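Long-range contacts in oxidized polyvinyl alcohol hydrolase (Pseudomonas sp., PDB 3WL6), which hydrolyses beta-diketones such as 4,6-nonanedione, and breaks down oxidized polyvinyl alcohol in the second step of polyvinyl alcohol degradation: residues 242-247 with 289-294; 31-36 with 50-55; 169-174 with 191-196. All blocks are in the same frame, centred on the assembly; numbering follows the deposited sequence.

All three contacts reach the same mixed sheet of the alpha/beta-hydrolase fold. Contact 2 lies near one margin, its centre about 19 Å from that of contact 3 and about 30 Å from that of contact 1, and it touches neither. Contacts 1 and 3 are neighbours, with centres about 12 Å apart. They are joined where Gly-245 N lies 2.8 Å from Ser-191 OG, a probable hydrogen bond, and where Leu-247 packs on the backbone of Trp-194. Contact 3 includes the strand that runs into Ser-177, a charge-relay residue by similarity. In contact 1, the Val-292 side chain lies about 10 Å from that of Ser-283, which is assigned the same role by similarity.

Contact 1 of 3, residues 242-247 with 289-294; sequences AKVGPL and QPDVVH
Leu-247 and the pair Asp-291 and Val-293 are linked by two backbone hydrogen bonds. Leu-247 N donates to Asp-291 O at 3.1 Å, and Leu-247 O accepts from Val-293 N at 3.0 Å, so both backbone polar atoms of Leu-247 are used on the one neighbouring segment, 289-294. Two CA-H...O contacts run beside them, from Pro-246 CA to Asp-291 O and from Val-292 CA to Leu-247 O. The chain enters the pairing through a type I turn from Gln-289 to Val-292, closed by Val-292 N on Gln-289 O. Two charged side chains, Asp-291 and Lys-243, meet ahead of the strands. Asp-291 reaches across with CG held between its own backbone N and carbonyl carbon (chi1 52°), which puts the carboxylate against the carbonyl of Val-244. The modelled separation there is too short for a firm reading. Lys-243 approaches the same carboxylate from the opposite direction, its chain bent at chi2 and chi4. Its NZ stops 4.1 Å from Asp-291 OD2, beyond a salt bridge, while CE lies 3.4 Å from Asp-291 OD1 and also presses on the ring of Pro-290. The apolar part is small: Val-244 CG2 touches Val-292 CG2 at 3.7 Å, and Leu-247 CB lies 4.1 Å from that same Val-292 methyl. Val-292 also packs against Phe-286 of helix 275-288. The whole is the opening of a parallel strand pair, 247-253 beside 292-298, joined by a crossover that includes helix 275-288, in the sheet of an alpha/beta-hydrolase.

Contact 2 of 3, residues 31-36 with 50-55; sequences YEVKEG and FIVYPA
Gly-36 and Val-52 satisfy each other's backbone groups twice. Gly-36 N donates to Val-52 O at 2.8 Å, arriving in the carbonyl plane on a lone pair. In return Val-52 N donates to Gly-36 O at 2.9 Å; this donor stands above the carbonyl plane, 36° out of it, and is not on a lone pair. The N-H...O angle is nonetheless 162°. Gly-36 O is approached as well by Ile-51 CA, a CA-H...O contact of 3.2 Å. Gly-36 takes up a positive phi (87°) as it enters the pair. These bonds make an antiparallel hydrogen-bonded pair at the open end of the beta hairpin formed by strands 36-43 and 46-53, the first of which is outermost in the sheet. Ahead of it, both the ammonium and the backbone carbonyl of Lys-34 are satisfied nearby. Lys-34 NZ curls along the chain that follows, donating to Glu-35 O at 2.9 Å and bonding Leu-37 O as well, while Lys-34 O accepts from Asn-38 ND2. Glu-35 runs out extended and crosses Pro-54 at about a right angle, OE2 lying 3.7 Å from Pro-54 CD. On the apolar side Val-33 CG2 comes up to the edge of the Phe-50 ring, 4.0 Å from CZ, and Val-33 CG1 is 4.4 Å from Val-52 CG2. Tyr-31 CE1 reaches Phe-50 CZ at 4.3 Å. The Tyr-31 hydroxyl is bonded to Val-39 O, and both aromatic rings meet Phe-41 edge-to-face, with Cys-159 and Met-156 of helix 148-160 packed beside them.

Contact 3 of 3, residues 169-174 with 191-196; sequences RRLFLG and SNFWAG
Leu-173 sets its CG over one face of the Trp-194 indole, 3.7 Å from the centroid of the six-membered ring and 9° off the ring normal, a CH-pi contact. A chi1 of 50° brings CG there, between the backbone N and the carbonyl carbon, and the two side chains cross at about a right angle. The opposite face of the indole is covered from within the same segment by Phe-193 CD2, so Trp-194 is sandwiched. Phe-193 in turn carries Leu-171 CD1 over one of its faces, offset toward the rim, with 4.2 Å to the ring centroid. On the other side of the strand, Phe-172 CE1 touches Ala-195 CB at 3.5 Å, and Gly-196 CA sits at the edge of the same phenyl ring. Behind these side chains the backbones are bonded. Ala-195 N donates to Leu-171 O at 2.8 Å with an N-H...O angle of 163°, and the same oxygen lies at the edge of the indole. Leu-173 N reaches Gly-196 O in a weak bond of 3.3 Å. A water bridges the two segments, accepting from Leu-171 N and donating to Phe-193 O at 3.0 Å. Farther out, Lys-326 NZ is hydrogen-bonded to both Ser-191 O and Trp-194 O. The segments belong to a beta-alpha-beta crossover, strand 170-176, helix 178-189 and strand 196-200. Helix 178-189 packs on Leu-173 and Trp-194 through Ala-186, helix 148-160 packs on Phe-193 and Trp-194, and strand 62-68 pairs with strand 170-176 on the side away from 196-200.

Contact 1 of 3, residues 242-247 with 289-294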
ATOM      1  N   ALA A 242     -13.223   8.375 -11.739  1.00 20.56           N
ATOM      2  CA  ALA A 242     -14.574   8.727 -11.316  1.00 20.88           C
ATOM      3  C   ALA A 242     -15.194   7.561 -10.576  1.00 21.67           C
ATOM      4  O   ALA A 242     -15.957   7.737  -9.633  1.00 22.14           O
ATOM      5  CB  ALA A 242     -15.432   9.079 -12.536  1.00 23.15           C
ATOM      6  N   LYS A 243     -14.854   6.363 -11.006  1.00 21.84           N
ATOM      7  CA  LYS A 243     -15.368   5.171 -10.381  1.00 22.52           C
ATOM      8  C   LYS A 243     -14.247   4.143 -10.358  1.00 21.90           C
ATOM      9  O   LYS A 243     -13.386   4.133 -11.257  1.00 23.69           O
ATOM     10  CB  LYS A 243     -16.547   4.634 -11.199  1.00 26.11           C
ATOM     11  CG  LYS A 243     -17.295   3.509 -10.535  1.00 30.83           C
ATOM     12  CD  LYS A 243     -18.112   4.015  -9.363  1.00 33.65           C
ATOM     13  CE  LYS A 243     -18.807   2.873  -8.658  1.00 34.45           C
ATOM     14  NZ  LYS A 243     -19.557   2.013  -9.608  1.00 36.19           N
ATOM     15  N   VAL A 244     -14.206   3.359  -9.285  1.00 19.26           N
ATOM     16  CA  VAL A 244     -13.238   2.282  -9.175  1.00 17.85           C
ATOM     17  C   VAL A 244     -14.018   0.988  -8.956  1.00 17.19           C
ATOM     18  O   VAL A 244     -15.210   1.018  -8.601  1.00 17.51           O
ATOM     19  CB  VAL A 244     -12.233   2.459  -7.995  1.00 19.46           C
ATOM     20  CG1 VAL A 244     -11.319   3.650  -8.259  1.00 19.69           C
ATOM     21  CG2 VAL A 244     -12.966   2.621  -6.687  1.00 19.89           C
ATOM     22  N   GLY A 245     -13.341  -0.129  -9.202  1.00 14.83           N
ATOM     23  CA  GLY A 245     -13.911  -1.453  -9.014  1.00 12.55           C
ATOM     24  C   GLY A 245     -14.156  -1.706  -7.530  1.00 13.14           C
ATOM     25  O   GLY A 245     -13.734  -0.940  -6.676  1.00 13.88           O
ATOM     26  N   PRO A 246     -14.827  -2.802  -7.203  1.00 13.42           N
ATOM     27  CA  PRO A 246     -15.156  -3.149  -5.815  1.00 13.50           C
ATOM     28  C   PRO A 246     -13.956  -3.473  -4.941  1.00 12.16           C
ATOM     29  O   PRO A 246     -13.176  -4.342  -5.270  1.00 13.63           O
ATOM     30  CB  PRO A 246     -16.074  -4.357  -5.950  1.00 15.62           C
ATOM     31  CG  PRO A 246     -16.451  -4.404  -7.420  1.00 19.42           C
ATOM     32  CD  PRO A 246     -15.284  -3.821  -8.154  1.00 16.90           C
ATOM     33  N   LEU A 247     -13.879  -2.794  -3.797  1.00 12.10           N
ATOM     34  CA  LEU A 247     -12.766  -2.985  -2.884  1.00 11.33           C
ATOM     35  C   LEU A 247     -13.170  -2.814  -1.444  1.00 12.08           C
ATOM     36  O   LEU A 247     -14.251  -2.302  -1.143  1.00 12.12           O
ATOM     37  CB  LEU A 247     -11.724  -1.869  -3.117  1.00 11.82           C
ATOM     38  CG  LEU A 247     -11.116  -1.640  -4.494  1.00 11.49           C
ATOM     39  CD1 LEU A 247     -10.314  -0.284  -4.486  1.00 11.97           C
ATOM     40  CD2 LEU A 247     -10.192  -2.816  -4.848  1.00 13.55           C
ATOM     41  N   GLN A 289     -16.489   6.428  -2.727  1.00 17.33           N
ATOM     42  CA  GLN A 289     -16.807   5.445  -3.754  1.00 18.23           C
ATOM     43  C   GLN A 289     -17.893   4.503  -3.285  1.00 17.99           C
ATOM     44  O   GLN A 289     -17.804   3.894  -2.203  1.00 17.87           O
ATOM     45  CB  GLN A 289     -15.546   4.692  -4.143  1.00 17.40           C
ATOM     46  CG  GLN A 289     -14.558   5.607  -4.803  1.00 19.46           C
ATOM     47  CD  GLN A 289     -15.031   6.036  -6.172  1.00 21.70           C
ATOM     48  OE1 GLN A 289     -14.752   7.150  -6.632  1.00 28.17           O
ATOM     49  NE2 GLN A 289     -15.730   5.149  -6.840  1.00 23.57           N
ATOM     50  N   PRO A 290     -18.946   4.342  -4.088  1.00 17.52           N
ATOM     51  CA  PRO A 290     -20.037   3.458  -3.672  1.00 18.48           C
ATOM     52  C   PRO A 290     -19.750   1.967  -3.533  1.00 17.69           C
ATOM     53  O   PRO A 290     -20.410   1.280  -2.760  1.00 19.81           O
ATOM     54  CB  PRO A 290     -21.122   3.738  -4.718  1.00 18.51           C
ATOM     55  CG  PRO A 290     -20.309   4.051  -5.946  1.00 19.28           C
ATOM     56  CD  PRO A 290     -19.219   4.945  -5.413  1.00 18.30           C
ATOM     57  N   ASP A 291     -18.803   1.469  -4.309  1.00 16.21           N
ATOM     58  CA  ASP A 291     -18.480   0.053  -4.249  1.00 15.61           C
ATOM     59  C   ASP A 291     -17.225  -0.202  -3.424  1.00 14.71           C
ATOM     60  O   ASP A 291     -16.608  -1.259  -3.537  1.00 14.51           O
ATOM     61  CB  ASP A 291     -18.300  -0.510  -5.643  1.00 17.38           C
ATOM     62  CG  ASP A 291     -17.343   0.287  -6.470  1.00 19.43           C
ATOM     63  OD1 ASP A 291     -17.022   1.467  -6.123  1.00 24.51           O
ATOM     64  OD2 ASP A 291     -16.918  -0.280  -7.495  1.00 22.35           O
ATOM     65  N   VAL A 292     -16.874   0.756  -2.584  1.00 13.92           N
ATOM     66  CA  VAL A 292     -15.702   0.561  -1.724  1.00 14.06           C
ATOM     67  C   VAL A 292     -16.071   0.691  -0.276  1.00 15.43           C
ATOM     68  O   VAL A 292     -16.704   1.670   0.127  1.00 18.27           O
ATOM     69  CB  VAL A 292     -14.601   1.610  -1.976  1.00 12.88           C
ATOM     70  CG1 VAL A 292     -13.449   1.397  -0.957  1.00 13.57           C
ATOM     71  CG2 VAL A 292     -14.094   1.507  -3.398  1.00 13.75           C
ATOM     72  N   VAL A 293     -15.698  -0.302   0.519  1.00 13.46           N
ATOM     73  CA  VAL A 293     -15.918  -0.199   1.950  1.00 13.12           C
ATOM     74  C   VAL A 293     -14.593   0.381   2.466  1.00 13.19           C
ATOM     75  O   VAL A 293     -13.542  -0.230   2.270  1.00 13.32           O
ATOM     76  CB  VAL A 293     -16.092  -1.575   2.599  1.00 13.89           C
ATOM     77  CG1 VAL A 293     -16.012  -1.438   4.139  1.00 14.70           C
ATOM     78  CG2 VAL A 293     -17.430  -2.181   2.169  1.00 15.42           C
ATOM     79  N   HIS A 294     -14.629   1.553   3.079  1.00 12.63           N
ATOM     80  CA  HIS A 294     -13.401   2.122   3.618  1.00 11.58           C
ATOM     81  C   HIS A 294     -13.429   2.087   5.151  1.00 12.56           C
ATOM     82  O   HIS A 294     -14.401   2.514   5.783  1.00 14.25           O
ATOM     83  CB  HIS A 294     -13.180   3.566   3.171  1.00 11.73           C
ATOM     84  CG  HIS A 294     -11.947   4.175   3.781  1.00 11.57           C
ATOM     85  ND1 HIS A 294     -10.682   3.995   3.259  1.00 13.66           N
ATOM     86  CD2 HIS A 294     -11.775   4.806   4.965  1.00  9.22           C
ATOM     87  CE1 HIS A 294      -9.786   4.479   4.094  1.00  9.73           C
ATOM     88  NE2 HIS A 294     -10.420   4.973   5.140  1.00 13.88           N
TER

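Contact 2 of 3, residues 31-36 with 50-55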
ATOM      1  N   TYR A  31       8.061 -19.052 -16.856  1.00 21.05           N
ATOM      2  CA  TYR A  31       8.656 -18.908 -15.528  1.00 19.72           C
ATOM      3  C   TYR A  31       8.077 -19.961 -14.586  1.00 20.64           C
ATOM      4  O   TYR A  31       6.882 -20.198 -14.578  1.00 20.35           O
ATOM      5  CB  TYR A  31       8.357 -17.512 -14.990  1.00 18.59           C
ATOM      6  CG  TYR A  31       9.149 -17.141 -13.754  1.00 15.38           C
ATOM      7  CD1 TYR A  31       8.665 -17.421 -12.481  1.00 15.59           C
ATOM      8  CD2 TYR A  31      10.378 -16.525 -13.875  1.00 15.88           C
ATOM      9  CE1 TYR A  31       9.404 -17.086 -11.332  1.00 14.60           C
ATOM     10  CE2 TYR A  31      11.129 -16.176 -12.736  1.00 16.16           C
ATOM     11  CZ  TYR A  31      10.620 -16.471 -11.476  1.00 15.57           C
ATOM     12  OH  TYR A  31      11.387 -16.153 -10.369  1.00 15.74           O
ATOM     13  N   GLU A  32       8.929 -20.581 -13.783  1.00 21.47           N
ATOM     14  CA  GLU A  32       8.479 -21.590 -12.838  1.00 22.78           C
ATOM     15  C   GLU A  32       8.630 -21.043 -11.421  1.00 20.92           C
ATOM     16  O   GLU A  32       9.745 -20.891 -10.942  1.00 21.10           O
ATOM     17  CB  GLU A  32       9.321 -22.859 -13.009  1.00 26.46           C
ATOM     18  CG  GLU A  32       9.424 -23.337 -14.472  1.00 34.13           C
ATOM     19  CD  GLU A  32      10.046 -24.729 -14.593  1.00 38.15           C
ATOM     20  OE1 GLU A  32       9.547 -25.652 -13.907  1.00 41.60           O
ATOM     21  OE2 GLU A  32      11.018 -24.903 -15.362  1.00 40.92           O
ATOM     22  N   VAL A  33       7.513 -20.723 -10.774  1.00 21.68           N
ATOM     23  CA  VAL A  33       7.517 -20.188  -9.403  1.00 21.18           C
ATOM     24  C   VAL A  33       7.857 -21.271  -8.402  1.00 20.36           C
ATOM     25  O   VAL A  33       7.600 -22.437  -8.640  1.00 20.01           O
ATOM     26  CB  VAL A  33       6.123 -19.591  -9.022  1.00 22.65           C
ATOM     27  CG1 VAL A  33       5.976 -19.454  -7.507  1.00 24.45           C
ATOM     28  CG2 VAL A  33       5.982 -18.230  -9.602  1.00 25.90           C
ATOM     29  N   LYS A  34       8.437 -20.879  -7.277  1.00 19.47           N
ATOM     30  CA  LYS A  34       8.789 -21.823  -6.231  1.00 19.75           C
ATOM     31  C   LYS A  34       8.498 -21.178  -4.903  1.00 18.63           C
ATOM     32  O   LYS A  34       8.263 -19.977  -4.828  1.00 17.52           O
ATOM     33  CB  LYS A  34      10.284 -22.159  -6.286  1.00 21.63           C
ATOM     34  CG  LYS A  34      11.177 -20.932  -6.259  1.00 26.00           C
ATOM     35  CD  LYS A  34      12.681 -21.263  -6.224  1.00 27.52           C
ATOM     36  CE  LYS A  34      13.156 -21.650  -4.824  1.00 28.85           C
ATOM     37  NZ  LYS A  34      13.239 -20.488  -3.828  1.00 22.20           N
ATOM     38  N   GLU A  35       8.485 -21.995  -3.858  1.00 18.96           N
ATOM     39  CA  GLU A  35       8.318 -21.496  -2.510  1.00 18.10           C
ATOM     40  C   GLU A  35       9.581 -20.708  -2.170  1.00 17.25           C
ATOM     41  O   GLU A  35      10.673 -21.042  -2.628  1.00 18.32           O
ATOM     42  CB  GLU A  35       8.178 -22.661  -1.530  1.00 19.87           C
ATOM     43  CG  GLU A  35       8.202 -22.258  -0.066  1.00 24.07           C
ATOM     44  CD  GLU A  35       7.702 -23.371   0.838  1.00 26.63           C
ATOM     45  OE1 GLU A  35       7.619 -24.513   0.361  1.00 30.07           O
ATOM     46  OE2 GLU A  35       7.403 -23.119   2.022  1.00 30.91           O
ATOM     47  N   GLY A  36       9.446 -19.639  -1.395  1.00 14.78           N
ATOM     48  CA  GLY A  36      10.617 -18.879  -1.014  1.00 13.66           C
ATOM     49  C   GLY A  36      11.003 -17.802  -2.002  1.00 13.79           C
ATOM     50  O   GLY A  36      10.144 -17.228  -2.661  1.00 13.95           O
ATOM     51  N   PHE A  50      10.705 -11.749  -5.729  1.00 11.37           N
ATOM     52  CA  PHE A  50       9.642 -11.754  -4.730  1.00 11.89           C
ATOM     53  C   PHE A  50       9.737 -13.055  -3.924  1.00 12.43           C
ATOM     54  O   PHE A  50      10.326 -14.043  -4.374  1.00 11.71           O
ATOM     55  CB  PHE A  50       8.256 -11.622  -5.403  1.00 11.14           C
ATOM     56  CG  PHE A  50       7.959 -12.680  -6.462  1.00 10.79           C
ATOM     57  CD1 PHE A  50       8.307 -12.471  -7.795  1.00 13.19           C
ATOM     58  CD2 PHE A  50       7.318 -13.865  -6.113  1.00 11.25           C
ATOM     59  CE1 PHE A  50       8.009 -13.451  -8.785  1.00 13.43           C
ATOM     60  CE2 PHE A  50       7.025 -14.838  -7.076  1.00 12.91           C
ATOM     61  CZ  PHE A  50       7.371 -14.629  -8.415  1.00 12.46           C
ATOM     62  N   ILE A  51       9.158 -13.055  -2.725  1.00 11.11           N
ATOM     63  CA  ILE A  51       9.236 -14.224  -1.850  1.00 11.23           C
ATOM     64  C   ILE A  51       7.845 -14.765  -1.595  1.00 11.54           C
ATOM     65  O   ILE A  51       6.915 -14.005  -1.307  1.00 12.30           O
ATOM     66  CB  ILE A  51       9.885 -13.821  -0.523  1.00 11.12           C
ATOM     67  CG1 ILE A  51      11.322 -13.345  -0.785  1.00 12.73           C
ATOM     68  CG2 ILE A  51       9.928 -15.023   0.402  1.00 12.41           C
ATOM     69  CD1 ILE A  51      11.952 -12.639   0.411  1.00 14.67           C
ATOM     70  N   VAL A  52       7.680 -16.074  -1.734  1.00 11.11           N
ATOM     71  CA  VAL A  52       6.352 -16.666  -1.500  1.00 12.38           C
ATOM     72  C   VAL A  52       6.364 -17.565  -0.266  1.00 12.98           C
ATOM     73  O   VAL A  52       7.240 -18.437  -0.125  1.00 13.35           O
ATOM     74  CB  VAL A  52       5.917 -17.580  -2.652  1.00 13.14           C
ATOM     75  CG1 VAL A  52       4.504 -18.174  -2.347  1.00 14.81           C
ATOM     76  CG2 VAL A  52       5.938 -16.810  -3.968  1.00 12.70           C
ATOM     77  N   TYR A  53       5.400 -17.338   0.616  1.00 13.58           N
ATOM     78  CA  TYR A  53       5.187 -18.179   1.789  1.00 14.76           C
ATOM     79  C   TYR A  53       3.776 -18.728   1.579  1.00 14.50           C
ATOM     80  O   TYR A  53       2.792 -18.044   1.839  1.00 13.24           O
ATOM     81  CB  TYR A  53       5.195 -17.382   3.106  1.00 13.41           C
ATOM     82  CG  TYR A  53       6.557 -16.926   3.625  1.00 13.60           C
ATOM     83  CD1 TYR A  53       7.153 -15.751   3.168  1.00 15.99           C
ATOM     84  CD2 TYR A  53       7.244 -17.680   4.580  1.00 16.81           C
ATOM     85  CE1 TYR A  53       8.417 -15.349   3.659  1.00 17.57           C
ATOM     86  CE2 TYR A  53       8.505 -17.278   5.066  1.00 18.37           C
ATOM     87  CZ  TYR A  53       9.080 -16.125   4.599  1.00 19.16           C
ATOM     88  OH  TYR A  53      10.355 -15.749   5.068  1.00 21.52           O
ATOM     89  N   PRO A  54       3.646 -19.977   1.100  1.00 14.91           N
ATOM     90  CA  PRO A  54       2.325 -20.575   0.868  1.00 16.33           C
ATOM     91  C   PRO A  54       1.494 -20.682   2.154  1.00 17.17           C
ATOM     92  O   PRO A  54       2.024 -20.925   3.254  1.00 16.72           O
ATOM     93  CB  PRO A  54       2.653 -21.948   0.275  1.00 18.11           C
ATOM     94  CG  PRO A  54       4.041 -21.769  -0.291  1.00 19.31           C
ATOM     95  CD  PRO A  54       4.735 -20.891   0.705  1.00 16.39           C
ATOM     96  N   ALA A  55       0.178 -20.529   2.012  1.00 17.06           N
ATOM     97  CA  ALA A  55      -0.711 -20.586   3.152  1.00 17.20           C
ATOM     98  C   ALA A  55      -0.645 -21.946   3.801  1.00 20.56           C
ATOM     99  O   ALA A  55      -0.518 -22.959   3.111  1.00 21.13           O
ATOM    100  CB  ALA A  55      -2.146 -20.301   2.707  1.00 17.97           C
TER

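Contact 3 of 3, residues 169-174 with 191-196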
ATOM      1  N   ARG A 169     -10.997 -13.714  -5.466  1.00 14.62           N
ATOM      2  CA  ARG A 169     -11.825 -12.665  -4.876  1.00 12.96           C
ATOM      3  C   ARG A 169     -11.193 -12.129  -3.600  1.00 12.42           C
ATOM      4  O   ARG A 169     -11.757 -11.270  -2.952  1.00 12.41           O
ATOM      5  CB  ARG A 169     -13.235 -13.174  -4.544  1.00 16.89           C
ATOM      6  CG  ARG A 169     -14.054 -13.576  -5.771  1.00 16.40           C
ATOM      7  CD  ARG A 169     -15.430 -14.056  -5.309  1.00 18.72           C
ATOM      8  NE  ARG A 169     -16.177 -12.939  -4.748  1.00 20.57           N
ATOM      9  CZ  ARG A 169     -17.251 -13.051  -3.979  1.00 22.11           C
ATOM     10  NH1 ARG A 169     -17.711 -14.258  -3.659  1.00 23.34           N
ATOM     11  NH2 ARG A 169     -17.885 -11.958  -3.559  1.00 21.06           N
ATOM     12  N   ARG A 170     -10.016 -12.630  -3.235  1.00 11.91           N
ATOM     13  CA  ARG A 170      -9.392 -12.178  -2.003  1.00 11.64           C
ATOM     14  C   ARG A 170      -7.905 -11.923  -2.189  1.00 11.14           C
ATOM     15  O   ARG A 170      -7.089 -12.461  -1.449  1.00 10.95           O
ATOM     16  CB  ARG A 170      -9.608 -13.177  -0.872  1.00 13.12           C
ATOM     17  CG  ARG A 170     -11.078 -13.260  -0.420  1.00 12.54           C
ATOM     18  CD  ARG A 170     -11.202 -14.108   0.821  1.00 13.91           C
ATOM     19  NE  ARG A 170     -12.551 -14.138   1.396  1.00 15.42           N
ATOM     20  CZ  ARG A 170     -13.572 -14.867   0.960  1.00 17.02           C
ATOM     21  NH1 ARG A 170     -13.460 -15.670  -0.104  1.00 17.43           N
ATOM     22  NH2 ARG A 170     -14.722 -14.822   1.641  1.00 18.53           N
ATOM     23  N   LEU A 171      -7.589 -11.076  -3.169  1.00 11.65           N
ATOM     24  CA  LEU A 171      -6.189 -10.707  -3.449  1.00 10.32           C
ATOM     25  C   LEU A 171      -5.988  -9.318  -2.814  1.00 11.26           C
ATOM     26  O   LEU A 171      -6.547  -8.320  -3.282  1.00 11.21           O
ATOM     27  CB  LEU A 171      -5.973 -10.645  -4.952  1.00 12.50           C
ATOM     28  CG  LEU A 171      -6.333 -11.952  -5.681  1.00 12.37           C
ATOM     29  CD1 LEU A 171      -6.118 -11.726  -7.170  1.00 14.00           C
ATOM     30  CD2 LEU A 171      -5.463 -13.108  -5.163  1.00 14.66           C
ATOM     31  N   PHE A 172      -5.205  -9.277  -1.729  1.00 10.91           N
ATOM     32  CA  PHE A 172      -4.989  -8.050  -0.982  1.00 10.43           C
ATOM     33  C   PHE A 172      -3.561  -7.595  -0.931  1.00 11.67           C
ATOM     34  O   PHE A 172      -2.664  -8.426  -0.887  1.00 11.78           O
ATOM     35  CB  PHE A 172      -5.457  -8.251   0.460  1.00 10.24           C
ATOM     36  CG  PHE A 172      -6.893  -8.606   0.566  1.00  9.18           C
ATOM     37  CD1 PHE A 172      -7.874  -7.690   0.228  1.00  9.90           C
ATOM     38  CD2 PHE A 172      -7.275  -9.889   0.991  1.00 11.70           C
ATOM     39  CE1 PHE A 172      -9.219  -8.055   0.310  1.00 10.17           C
ATOM     40  CE2 PHE A 172      -8.627 -10.241   1.070  1.00 10.49           C
ATOM     41  CZ  PHE A 172      -9.577  -9.329   0.730  1.00 10.66           C
ATOM     42  N   LEU A 173      -3.345  -6.282  -0.987  1.00 10.27           N
ATOM     43  CA  LEU A 173      -1.964  -5.802  -0.836  1.00 11.15           C
ATOM     44  C   LEU A 173      -1.922  -4.695   0.163  1.00 10.48           C
ATOM     45  O   LEU A 173      -2.946  -4.123   0.510  1.00  9.82           O
ATOM     46  CB  LEU A 173      -1.302  -5.351  -2.160  1.00 14.04           C
ATOM     47  CG  LEU A 173      -1.874  -4.399  -3.202  1.00 20.00           C
ATOM     48  CD1 LEU A 173      -2.992  -3.548  -2.723  1.00 17.15           C
ATOM     49  CD2 LEU A 173      -0.703  -3.660  -3.830  1.00 16.80           C
ATOM     50  N   GLY A 174      -0.725  -4.413   0.685  1.00 10.17           N
ATOM     51  CA  GLY A 174      -0.648  -3.378   1.693  1.00 10.71           C
ATOM     52  C   GLY A 174       0.793  -3.150   2.053  1.00 10.55           C
ATOM     53  O   GLY A 174       1.668  -3.897   1.630  1.00 12.00           O
ATOM     54  N   SER A 191      -7.992  -1.322  -9.529  1.00 13.63           N
ATOM     55  CA  SER A 191      -9.173  -1.633  -8.745  1.00 12.91           C
ATOM     56  C   SER A 191     -10.042  -2.743  -9.326  1.00 13.43           C
ATOM     57  O   SER A 191     -10.989  -3.148  -8.695  1.00 12.46           O
ATOM     58  CB  SER A 191     -10.023  -0.386  -8.525  1.00 14.21           C
ATOM     59  OG  SER A 191     -10.579   0.094  -9.749  1.00 15.56           O
ATOM     60  N   ASN A 192      -9.738  -3.236 -10.520  1.00 13.73           N
ATOM     61  CA  ASN A 192     -10.506  -4.362 -11.014  1.00 14.96           C
ATOM     62  C   ASN A 192      -9.739  -5.680 -10.849  1.00 14.74           C
ATOM     63  O   ASN A 192     -10.185  -6.737 -11.314  1.00 17.33           O
ATOM     64  CB  ASN A 192     -10.908  -4.131 -12.469  1.00 17.49           C
ATOM     65  CG  ASN A 192     -11.841  -2.958 -12.587  1.00 20.38           C
ATOM     66  OD1 ASN A 192     -12.947  -2.977 -12.042  1.00 23.77           O
ATOM     67  ND2 ASN A 192     -11.389  -1.915 -13.260  1.00 25.00           N
ATOM     68  N   PHE A 193      -8.611  -5.630 -10.129  1.00 13.80           N
ATOM     69  CA  PHE A 193      -7.819  -6.842  -9.871  1.00 12.18           C
ATOM     70  C   PHE A 193      -7.828  -7.125  -8.365  1.00 12.05           C
ATOM     71  O   PHE A 193      -8.366  -8.142  -7.905  1.00 12.53           O
ATOM     72  CB  PHE A 193      -6.372  -6.651 -10.350  1.00 12.16           C
ATOM     73  CG  PHE A 193      -5.487  -7.859 -10.135  1.00 12.41           C
ATOM     74  CD1 PHE A 193      -5.607  -8.986 -10.933  1.00 14.76           C
ATOM     75  CD2 PHE A 193      -4.529  -7.861  -9.112  1.00 13.41           C
ATOM     76  CE1 PHE A 193      -4.785 -10.115 -10.729  1.00 14.36           C
ATOM     77  CE2 PHE A 193      -3.711  -8.969  -8.898  1.00 14.48           C
ATOM     78  CZ  PHE A 193      -3.836 -10.107  -9.709  1.00 15.01           C
ATOM     79  N   TRP A 194      -7.212  -6.232  -7.611  1.00 10.97           N
ATOM     80  CA  TRP A 194      -7.162  -6.385  -6.163  1.00 10.84           C
ATOM     81  C   TRP A 194      -8.546  -6.325  -5.540  1.00 11.17           C
ATOM     82  O   TRP A 194      -9.393  -5.596  -6.014  1.00 11.74           O
ATOM     83  CB  TRP A 194      -6.325  -5.272  -5.527  1.00 10.68           C
ATOM     84  CG  TRP A 194      -4.954  -5.172  -6.106  1.00 11.36           C
ATOM     85  CD1 TRP A 194      -4.498  -4.233  -6.992  1.00 11.10           C
ATOM     86  CD2 TRP A 194      -3.870  -6.083  -5.891  1.00 12.36           C
ATOM     87  NE1 TRP A 194      -3.192  -4.510  -7.348  1.00 11.20           N
ATOM     88  CE2 TRP A 194      -2.788  -5.644  -6.690  1.00 11.05           C
ATOM     89  CE3 TRP A 194      -3.712  -7.237  -5.102  1.00 11.98           C
ATOM     90  CZ2 TRP A 194      -1.549  -6.326  -6.738  1.00 12.39           C
ATOM     91  CZ3 TRP A 194      -2.478  -7.920  -5.141  1.00 13.88           C
ATOM     92  CH2 TRP A 194      -1.414  -7.460  -5.958  1.00 12.78           C
ATOM     93  N   ALA A 195      -8.757  -7.078  -4.451  1.00 10.22           N
ATOM     94  CA  ALA A 195     -10.024  -7.040  -3.726  1.00  9.89           C
ATOM     95  C   ALA A 195      -9.958  -5.930  -2.670  1.00 11.09           C
ATOM     96  O   ALA A 195     -10.983  -5.505  -2.137  1.00 11.65           O
ATOM     97  CB  ALA A 195     -10.299  -8.391  -3.028  1.00 10.40           C
ATOM     98  N   GLY A 196      -8.750  -5.441  -2.390  1.00 11.10           N
ATOM     99  CA  GLY A 196      -8.623  -4.421  -1.367  1.00 12.93           C
ATOM    100  C   GLY A 196      -7.199  -4.255  -0.901  1.00 10.78           C
ATOM    101  O   GLY A 196      -6.292  -4.855  -1.439  1.00 12.05           O
TER
HETATM  102  O   HOH W   1      -9.212 -10.048  -5.711  1.00 14.21           O